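PDB 1GCV: hemoglobin subunit beta from Mustelus griseus, which pairs with alpha chains in a heme-containing heterotetramer that carries oxygen from the gills to the peripheral tissues. Local coordinates for residues D110-T113 with P114-G118. Numbering follows the deposited sequence.
Sequences DCFT and PHIQG
Thr113 caps the N-terminus of helix 114-132: its OG1 accepts the backbone N-H of Ile116 at 3.2 Å, a nearly straight bond with an N-H...O angle of 164°. With chi1 at 68°, OG1 sits between the backbone N and the carbonyl carbon, turned to the first turn of the helix, where it also lies 3.2 Å from CG1 of Ile116. The carbonyl O of Thr113 takes the N-H of Gln117 at 2.8 Å and begins the regular helical bonding, which Gly118 N to Pro114 O continues. Pro114 suits the first helical position, since its nitrogen has no hydrogen to offer; its CD lies 3.3 Å from Thr113 CB, a closeness that comes largely from the bonds linking the two residues. Just before the cap, Phe112 is the centre of an inverse gamma turn, its ring swung out against the new helix. There CD1 meets the Ile116 methyl CG2 at 3.8 Å, approached obliquely, while CE2 reaches CB of Gln117 at 3.6 Å, and the backbone N of Gln117 lies over one ring face, displaced toward the rim. The Ile116 methyl can meet the ring because CG2 is anti to the backbone N, leaving CG1 on the threonine side. Ile101, Leu104 and Ala105 of helix 93-108 also pack on the phenyl group, so that the ring bridges helix 93-108 and the start of helix 114-132. With an alanine in place of Phe112, a gap would probably open between the two helices and Ile116 CG2 would lose its aromatic neighbour. Gln117 stretches past the ring, and its OE1 accepts a hydrogen bond from Arg31 of a neighbouring hemoglobin chain, which also donates to Phe112 O. Polar capping and apolar packing thus fix the start of this globin helix beside a subunit interface, away from the heme.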
loop_
_atom_site.group_PDB
_atom_site.type_symbol
_atom_site.label_atom_id
_atom_site.label_comp_id
_atom_site.label_asym_id
_atom_site.label_seq_id
_atom_site.Cartn_x
_atom_site.Cartn_y
_atom_site.Cartn_z
ATOM N N ASP B 110 -10.724 -25.160 -7.985
ATOM C CA ASP B 110 -12.049 -24.555 -8.121
ATOM C C ASP B 110 -12.873 -24.538 -6.836
ATOM O O ASP B 110 -13.953 -23.957 -6.798
ATOM C CB ASP B 110 -12.837 -25.241 -9.241
ATOM C CG ASP B 110 -13.045 -26.718 -8.992
ATOM O OD1 ASP B 110 -12.114 -27.383 -8.494
ATOM O OD2 ASP B 110 -14.146 -27.219 -9.303
ATOM N N CYS B 111 -12.364 -25.160 -5.780
ATOM C CA CYS B 111 -13.076 -25.173 -4.509
ATOM C C CYS B 111 -12.701 -23.950 -3.682
ATOM O O CYS B 111 -13.368 -23.634 -2.688
ATOM C CB CYS B 111 -12.760 -26.443 -3.730
ATOM S SG CYS B 111 -13.872 -27.790 -4.142
ATOM N N PHE B 112 -11.629 -23.273 -4.089
ATOM C CA PHE B 112 -11.191 -22.066 -3.404
ATOM C C PHE B 112 -11.887 -20.901 -4.098
ATOM O O PHE B 112 -11.294 -20.196 -4.920
ATOM C CB PHE B 112 -9.675 -21.896 -3.498
ATOM C CG PHE B 112 -9.109 -20.970 -2.451
ATOM C CD1 PHE B 112 -9.139 -21.323 -1.101
ATOM C CD2 PHE B 112 -8.553 -19.746 -2.812
ATOM C CE1 PHE B 112 -8.622 -20.470 -0.121
ATOM C CE2 PHE B 112 -8.031 -18.880 -1.840
ATOM C CZ PHE B 112 -8.066 -19.244 -0.491
ATOM N N THR B 113 -13.155 -20.716 -3.750
ATOM C CA THR B 113 -13.996 -19.673 -4.322
ATOM C C THR B 113 -13.696 -18.285 -3.768
ATOM O O THR B 113 -13.050 -18.152 -2.728
ATOM C CB THR B 113 -15.480 -19.979 -4.051
ATOM O OG1 THR B 113 -15.749 -19.855 -2.646
ATOM C CG2 THR B 113 -15.817 -21.388 -4.499
ATOM N N PRO B 114 -14.130 -17.230 -4.485
ATOM C CA PRO B 114 -13.902 -15.854 -4.029
ATOM C C PRO B 114 -14.381 -15.667 -2.588
ATOM O O PRO B 114 -13.755 -14.955 -1.801
ATOM C CB PRO B 114 -14.702 -15.009 -5.024
ATOM C CG PRO B 114 -14.685 -15.826 -6.276
ATOM C CD PRO B 114 -14.794 -17.263 -5.801
ATOM N N HIS B 115 -15.493 -16.319 -2.248
ATOM C CA HIS B 115 -16.050 -16.239 -0.903
ATOM C C HIS B 115 -15.107 -16.897 0.108
ATOM O O HIS B 115 -14.835 -16.333 1.173
ATOM C CB HIS B 115 -17.427 -16.911 -0.851
ATOM C CG HIS B 115 -18.028 -16.940 0.519
ATOM N ND1 HIS B 115 -18.151 -18.100 1.253
ATOM C CD2 HIS B 115 -18.501 -15.944 1.304
ATOM C CE1 HIS B 115 -18.671 -17.816 2.434
ATOM N NE2 HIS B 115 -18.892 -16.515 2.490
ATOM N N ILE B 116 -14.611 -18.087 -0.225
ATOM C CA ILE B 116 -13.683 -18.793 0.655
ATOM C C ILE B 116 -12.379 -17.994 0.803
ATOM O O ILE B 116 -11.812 -17.926 1.894
ATOM C CB ILE B 116 -13.353 -20.203 0.119
ATOM C CG1 ILE B 116 -14.621 -21.058 0.078
ATOM C CG2 ILE B 116 -12.314 -20.864 1.010
ATOM C CD1 ILE B 116 -15.259 -21.275 1.436
ATOM N N GLN B 117 -11.906 -17.397 -0.293
ATOM C CA GLN B 117 -10.684 -16.594 -0.253
ATOM C C GLN B 117 -10.912 -15.421 0.692
ATOM O O GLN B 117 -10.013 -15.032 1.438
ATOM C CB GLN B 117 -10.322 -16.059 -1.643
ATOM C CG GLN B 117 -9.180 -15.030 -1.621
ATOM C CD GLN B 117 -8.825 -14.474 -2.993
ATOM O OE1 GLN B 117 -9.438 -14.821 -3.999
ATOM N NE2 GLN B 117 -7.822 -13.600 -3.033
ATOM N N GLY B 118 -12.118 -14.859 0.647
ATOM C CA GLY B 118 -12.462 -13.746 1.514
ATOM C C GLY B 118 -12.346 -14.093 2.991
ATOM O O GLY B 118 -11.930 -13.261 3.788
#